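Long-range contact in extracellular solute-binding protein, family 5 (Chelativorans sp., PDB 6WM6), which binds EDTA and other aminopolycarboxylates in the periplasm, probably to deliver them to an ABC transporter: residues 225-236 against 249-257. Numbering follows the deposited sequence. Where two conformers were deposited one is given.
Sequences ESFDPGQLVTLV and LDKLKFRII
Arg255 NH1 donates to two oxygens of Gln231. It lies 3.0 Å from the backbone O of Gln231, which sits in the guanidinium plane, and 2.9 Å from Gln231 OE1, tilted 30° from it. Gln231 is bent at chi2 (-65°), which folds its amide back beside the arginine. Ile256 N reaches the same Gln231 O from the opposite face, so two donors grip this carbonyl. At the other end Lys251 NZ meets the syn lone pair of Glu225 OE1 at 3.0 Å, a salt bridge. The extended lysine chain passes over the middle strand, with Lys251 CD 3.8 Å from Thr234 CG2. With an alanine at Lys251, Glu225 OE1 would probably lose its salt-bridge mate and the Thr234 methyl one of its neighbours. In a mixed four-stranded sheet of this periplasmic binding protein, strands 232-236 and 251-256 pair antiparallel, and 225-228 joins 232-236 through a hairpin with two classic bulges, Glu225 and Ser226 opposite Thr234, and Gln231 and Leu232 opposite Asp228. Val233 and Phe254 exchange two backbone bonds, as do Leu235 and Leu252. On their face, Leu235 CD1 touches the Phe254 ring edge at CD2 (3.7 Å), and helix 71-77 packs there. On Thr234's face, Lys253 pairs with Glu49, Arg255 NH2 with Glu271.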
ATOM      1  N   GLU A 225     -14.221   4.506  22.113  1.00 19.86           N
ATOM      2  CA  GLU A 225     -15.335   4.532  23.052  1.00 20.90           C
ATOM      3  C   GLU A 225     -16.290   3.362  22.838  1.00 23.07           C
ATOM      4  O   GLU A 225     -16.749   2.767  23.821  1.00 23.96           O
ATOM      5  CB  GLU A 225     -16.095   5.857  22.930  1.00 23.33           C
ATOM      6  CG  GLU A 225     -17.271   5.998  23.894  1.00 25.77           C
ATOM      7  CD  GLU A 225     -18.023   7.304  23.713  1.00 28.36           C
ATOM      8  OE1 GLU A 225     -18.688   7.482  22.669  1.00 32.41           O
ATOM      9  OE2 GLU A 225     -17.939   8.173  24.613  1.00 37.47           O
ATOM     10  N   SER A 226     -16.619   3.036  21.586  1.00 22.02           N
ATOM     11  CA  SER A 226     -17.520   1.939  21.297  1.00 21.95           C
ATOM     12  C   SER A 226     -17.307   1.440  19.878  1.00 22.01           C
ATOM     13  O   SER A 226     -16.771   2.146  19.013  1.00 21.24           O
ATOM     14  CB  SER A 226     -18.992   2.345  21.466  1.00 26.14           C
ATOM     15  OG  SER A 226     -19.344   3.333  20.509  1.00 27.73           O
ATOM     16  N   PHE A 227     -17.742   0.206  19.648  1.00 23.67           N
ATOM     17  CA  PHE A 227     -17.731  -0.410  18.334  1.00 21.99           C
ATOM     18  C   PHE A 227     -19.046  -1.131  18.114  1.00 24.73           C
ATOM     19  O   PHE A 227     -19.400  -2.029  18.891  1.00 27.24           O
ATOM     20  CB  PHE A 227     -16.579  -1.398  18.187  1.00 21.81           C
ATOM     21  CG  PHE A 227     -16.560  -2.122  16.880  1.00 23.24           C
ATOM     22  CD1 PHE A 227     -16.571  -1.420  15.682  1.00 24.86           C
ATOM     23  CD2 PHE A 227     -16.523  -3.513  16.839  1.00 24.56           C
ATOM     24  CE1 PHE A 227     -16.547  -2.085  14.469  1.00 26.90           C
ATOM     25  CE2 PHE A 227     -16.488  -4.180  15.633  1.00 27.30           C
ATOM     26  CZ  PHE A 227     -16.493  -3.469  14.446  1.00 26.22           C
ATOM     27  N   ASP A 228     -19.771  -0.742  17.068  1.00 24.69           N
ATOM     28  CA  ASP A 228     -20.996  -1.407  16.655  1.00 25.68           C
ATOM     29  C   ASP A 228     -20.648  -2.224  15.417  1.00 28.15           C
ATOM     30  O   ASP A 228     -20.474  -1.648  14.328  1.00 24.37           O
ATOM     31  CB  ASP A 228     -22.087  -0.380  16.346  1.00 29.37           C
ATOM     32  CG  ASP A 228     -23.426  -1.019  16.041  1.00 42.19           C
ATOM     33  OD1 ASP A 228     -23.558  -2.251  16.211  1.00 38.52           O
ATOM     34  OD2 ASP A 228     -24.349  -0.284  15.632  1.00 37.21           O
ATOM     35  N   PRO A 229     -20.502  -3.544  15.530  1.00 26.41           N
ATOM     36  CA  PRO A 229     -19.995  -4.341  14.405  1.00 25.95           C
ATOM     37  C   PRO A 229     -20.761  -4.116  13.112  1.00 25.76           C
ATOM     38  O   PRO A 229     -21.996  -4.105  13.084  1.00 29.10           O
ATOM     39  CB  PRO A 229     -20.151  -5.787  14.906  1.00 29.70           C
ATOM     40  CG  PRO A 229     -20.041  -5.666  16.378  1.00 28.41           C
ATOM     41  CD  PRO A 229     -20.695  -4.366  16.745  1.00 29.08           C
ATOM     42  N   GLY A 230     -20.007  -3.935  12.029  1.00 26.09           N
ATOM     43  CA  GLY A 230     -20.577  -3.689  10.733  1.00 26.18           C
ATOM     44  C   GLY A 230     -21.155  -2.305  10.540  1.00 27.33           C
ATOM     45  O   GLY A 230     -21.694  -2.028   9.463  1.00 28.86           O
ATOM     46  N   GLN A 231     -21.055  -1.430  11.546  1.00 27.00           N
ATOM     47  CA  GLN A 231     -21.720  -0.142  11.480  1.00 28.43           C
ATOM     48  C   GLN A 231     -20.809   1.038  11.785  1.00 24.03           C
ATOM     49  O   GLN A 231     -20.717   1.956  10.968  1.00 24.19           O
ATOM     50  CB  GLN A 231     -22.911  -0.093  12.446  1.00 28.39           C
ATOM     51  CG  GLN A 231     -23.973  -1.142  12.181  1.00 40.05           C
ATOM     52  CD  GLN A 231     -24.660  -0.952  10.842  1.00 48.90           C
ATOM     53  OE1 GLN A 231     -24.957   0.172  10.434  1.00 49.33           O
ATOM     54  NE2 GLN A 231     -24.910  -2.055  10.148  1.00 50.05           N
ATOM     55  N   LEU A 232     -20.164   1.059  12.952  1.00 22.39           N
ATOM     56  CA  LEU A 232     -19.577   2.316  13.421  1.00 21.42           C
ATOM     57  C   LEU A 232     -18.524   2.094  14.493  1.00 21.24           C
ATOM     58  O   LEU A 232     -18.790   1.431  15.505  1.00 22.21           O
ATOM     59  CB  LEU A 232     -20.699   3.193  14.000  1.00 23.27           C
ATOM     60  CG  LEU A 232     -20.339   4.615  14.411  1.00 22.64           C
ATOM     61  CD1 LEU A 232     -20.034   5.454  13.178  1.00 22.02           C
ATOM     62  CD2 LEU A 232     -21.460   5.244  15.223  1.00 23.66           C
ATOM     63  N   VAL A 233     -17.353   2.693  14.294  1.00 19.49           N
ATOM     64  CA  VAL A 233     -16.325   2.832  15.331  1.00 19.80           C
ATOM     65  C   VAL A 233     -16.408   4.257  15.845  1.00 18.83           C
ATOM     66  O   VAL A 233     -16.333   5.204  15.049  1.00 19.84           O
ATOM     67  CB  VAL A 233     -14.922   2.569  14.762  1.00 20.21           C
ATOM     68  CG1 VAL A 233     -13.911   2.471  15.910  1.00 22.84           C
ATOM     69  CG2 VAL A 233     -14.883   1.324  13.895  1.00 23.62           C
ATOM     70  N   THR A 234     -16.556   4.427  17.151  1.00 17.94           N
ATOM     71  CA  THR A 234     -16.589   5.746  17.773  1.00 19.52           C
ATOM     72  C   THR A 234     -15.358   5.922  18.638  1.00 19.66           C
ATOM     73  O   THR A 234     -15.151   5.154  19.586  1.00 19.83           O
ATOM     74  CB  THR A 234     -17.861   5.931  18.596  1.00 19.94           C
ATOM     75  OG1 THR A 234     -18.986   5.817  17.719  1.00 21.13           O
ATOM     76  CG2 THR A 234     -17.873   7.304  19.225  1.00 20.33           C
ATOM     77  N   LEU A 235     -14.558   6.944  18.333  1.00 18.73           N
ATOM     78  CA  LEU A 235     -13.392   7.310  19.127  1.00 18.62           C
ATOM     79  C   LEU A 235     -13.604   8.648  19.820  1.00 18.63           C
ATOM     80  O   LEU A 235     -14.337   9.519  19.326  1.00 19.90           O
ATOM     81  CB  LEU A 235     -12.134   7.408  18.268  1.00 18.88           C
ATOM     82  CG  LEU A 235     -11.689   6.134  17.562  1.00 20.48           C
ATOM     83  CD1 LEU A 235     -12.458   5.852  16.330  1.00 24.25           C
ATOM     84  CD2 LEU A 235     -10.199   6.235  17.216  1.00 29.38           C
ATOM     85  N   VAL A 236     -12.961   8.810  20.969  1.00 19.55           N
ATOM     86  CA  VAL A 236     -12.990  10.039  21.756  1.00 18.96           C
ATOM     87  C   VAL A 236     -11.554  10.396  22.095  1.00 18.16           C
ATOM     88  O   VAL A 236     -10.654   9.552  21.979  1.00 18.12           O
ATOM     89  CB  VAL A 236     -13.830   9.861  23.054  1.00 20.64           C
ATOM     90  CG1 VAL A 236     -15.297   9.617  22.689  1.00 21.70           C
ATOM     91  CG2 VAL A 236     -13.263   8.717  23.907  1.00 20.44           C
ATOM     92  N   LEU A 249     -11.247  17.217  18.304  1.00 19.00           N
ATOM     93  CA  LEU A 249     -12.637  16.783  18.181  1.00 18.68           C
ATOM     94  C   LEU A 249     -13.119  16.102  19.452  1.00 20.13           C
ATOM     95  O   LEU A 249     -12.359  15.446  20.169  1.00 21.82           O
ATOM     96  CB  LEU A 249     -12.789  15.799  17.024  1.00 18.70           C
ATOM     97  CG  LEU A 249     -12.420  16.344  15.644  1.00 18.02           C
ATOM     98  CD1 LEU A 249     -12.250  15.206  14.666  1.00 20.38           C
ATOM     99  CD2 LEU A 249     -13.474  17.319  15.166  1.00 18.43           C
ATOM    100  N   ASP A 250     -14.412  16.254  19.719  1.00 20.14           N
ATOM    101  CA  ASP A 250     -15.037  15.497  20.797  1.00 20.94           C
ATOM    102  C   ASP A 250     -15.225  14.040  20.412  1.00 18.95           C
ATOM    103  O   ASP A 250     -15.115  13.163  21.268  1.00 22.15           O
ATOM    104  CB  ASP A 250     -16.398  16.104  21.146  1.00 23.03           C
ATOM    105  CG  ASP A 250     -16.280  17.478  21.768  1.00 27.39           C
ATOM    106  OD1 ASP A 250     -15.415  17.662  22.640  1.00 31.04           O
ATOM    107  OD2 ASP A 250     -17.053  18.370  21.363  1.00 30.60           O
ATOM    108  N   LYS A 251     -15.515  13.763  19.141  1.00 19.00           N
ATOM    109  CA  LYS A 251     -15.596  12.402  18.650  1.00 19.15           C
ATOM    110  C   LYS A 251     -15.071  12.337  17.226  1.00 17.91           C
ATOM    111  O   LYS A 251     -15.290  13.247  16.415  1.00 18.75           O
ATOM    112  CB  LYS A 251     -17.024  11.833  18.688  1.00 21.92           C
ATOM    113  CG  LYS A 251     -17.642  11.857  20.076  1.00 23.71           C
ATOM    114  CD  LYS A 251     -18.757  10.833  20.219  1.00 29.58           C
ATOM    115  CE  LYS A 251     -19.423  10.956  21.587  1.00 32.90           C
ATOM    116  NZ  LYS A 251     -20.401   9.859  21.837  1.00 40.35           N
ATOM    117  N   LEU A 252     -14.365  11.243  16.935  1.00 18.06           N
ATOM    118  CA  LEU A 252     -13.925  10.871  15.596  1.00 17.78           C
ATOM    119  C   LEU A 252     -14.540   9.507  15.319  1.00 18.28           C
ATOM    120  O   LEU A 252     -14.344   8.561  16.104  1.00 19.28           O
ATOM    121  CB  LEU A 252     -12.401  10.783  15.546  1.00 18.65           C
ATOM    122  CG  LEU A 252     -11.822  10.214  14.253  1.00 19.41           C
ATOM    123  CD1 LEU A 252     -12.210  11.062  13.052  1.00 22.07           C
ATOM    124  CD2 LEU A 252     -10.297  10.120  14.392  1.00 22.58           C
ATOM    125  N   LYS A 253     -15.328   9.409  14.260  1.00 18.01           N
ATOM    126  CA  LYS A 253     -16.091   8.212  13.966  1.00 17.36           C
ATOM    127  C   LYS A 253     -15.695   7.664  12.606  1.00 18.23           C
ATOM    128  O   LYS A 253     -15.430   8.425  11.666  1.00 18.97           O
ATOM    129  CB  LYS A 253     -17.599   8.522  13.968  1.00 19.21           C
ATOM    130  CG  LYS A 253     -18.136   8.820  15.360  1.00 20.84           C
ATOM    131  CD  LYS A 253     -19.552   9.357  15.336  1.00 22.55           C
ATOM    132  CE  LYS A 253     -20.069   9.474  16.756  1.00 24.95           C
ATOM    133  NZ  LYS A 253     -21.420  10.097  16.784  1.00 30.84           N
ATOM    134  N   PHE A 254     -15.658   6.331  12.500  1.00 17.87           N
ATOM    135  CA  PHE A 254     -15.476   5.639  11.227  1.00 18.87           C
ATOM    136  C   PHE A 254     -16.740   4.846  10.960  1.00 18.14           C
ATOM    137  O   PHE A 254     -17.074   3.931  11.725  1.00 18.93           O
ATOM    138  CB  PHE A 254     -14.230   4.764  11.278  1.00 18.23           C
ATOM    139  CG  PHE A 254     -12.964   5.545  11.426  1.00 18.54           C
ATOM    140  CD1 PHE A 254     -12.390   6.165  10.324  1.00 18.23           C
ATOM    141  CD2 PHE A 254     -12.362   5.670  12.657  1.00 20.98           C
ATOM    142  CE1 PHE A 254     -11.227   6.889  10.449  1.00 19.84           C
ATOM    143  CE2 PHE A 254     -11.168   6.394  12.790  1.00 20.69           C
ATOM    144  CZ  PHE A 254     -10.614   7.002  11.698  1.00 19.52           C
ATOM    145  N   ARG A 255     -17.463   5.236   9.918  1.00 19.55           N
ATOM    146  CA  ARG A 255     -18.724   4.610   9.553  0.59 19.80           C
ATOM    147  C   ARG A 255     -18.469   3.586   8.456  1.00 20.86           C
ATOM    148  O   ARG A 255     -17.888   3.911   7.421  1.00 21.67           O
ATOM    149  CB  ARG A 255     -19.688   5.680   9.049  0.59 20.74           C
ATOM    150  CG  ARG A 255     -21.027   5.142   8.546  0.59 24.92           C
ATOM    151  CD  ARG A 255     -21.985   4.821   9.668  0.59 31.32           C
ATOM    152  NE  ARG A 255     -23.326   4.575   9.129  0.59 35.03           N
ATOM    153  CZ  ARG A 255     -23.881   3.374   8.993  0.59 29.92           C
ATOM    154  NH1 ARG A 255     -23.236   2.283   9.370  0.59 30.00           N
ATOM    155  NH2 ARG A 255     -25.100   3.275   8.480  0.59 33.33           N
ATOM    156  N   ILE A 256     -18.912   2.357   8.689  1.00 21.39           N
ATOM    157  CA  ILE A 256     -18.681   1.265   7.752  1.00 22.96           C
ATOM    158  C   ILE A 256     -19.736   1.314   6.651  1.00 24.20           C
ATOM    159  O   ILE A 256     -20.931   1.178   6.934  1.00 28.24           O
ATOM    160  CB  ILE A 256     -18.679  -0.080   8.498  1.00 25.57           C
ATOM    161  CG1 ILE A 256     -17.478  -0.103   9.462  1.00 28.26           C
ATOM    162  CG2 ILE A 256     -18.624  -1.244   7.523  1.00 30.47           C
ATOM    163  CD1 ILE A 256     -17.687  -0.944  10.693  1.00 31.41           C
ATOM    164  N   ILE A 257     -19.286   1.507   5.415  1.00 24.75           N
ATOM    165  CA  ILE A 257     -20.129   1.506   4.212  1.00 28.72           C
ATOM    166  C   ILE A 257     -19.417   0.594   3.215  1.00 27.81           C
ATOM    167  O   ILE A 257     -18.508   1.033   2.491  1.00 31.12           O
ATOM    168  CB  ILE A 257     -20.325   2.910   3.630  1.00 25.81           C
ATOM    169  CG1 ILE A 257     -20.917   3.846   4.681  1.00 29.25           C
ATOM    170  CG2 ILE A 257     -21.221   2.867   2.387  1.00 28.67           C
ATOM    171  CD1 ILE A 257     -21.066   5.285   4.216  1.00 32.25           C
TER
HETATM  172  O   HOH W   1     -19.281  10.312  24.971  1.00 44.29           O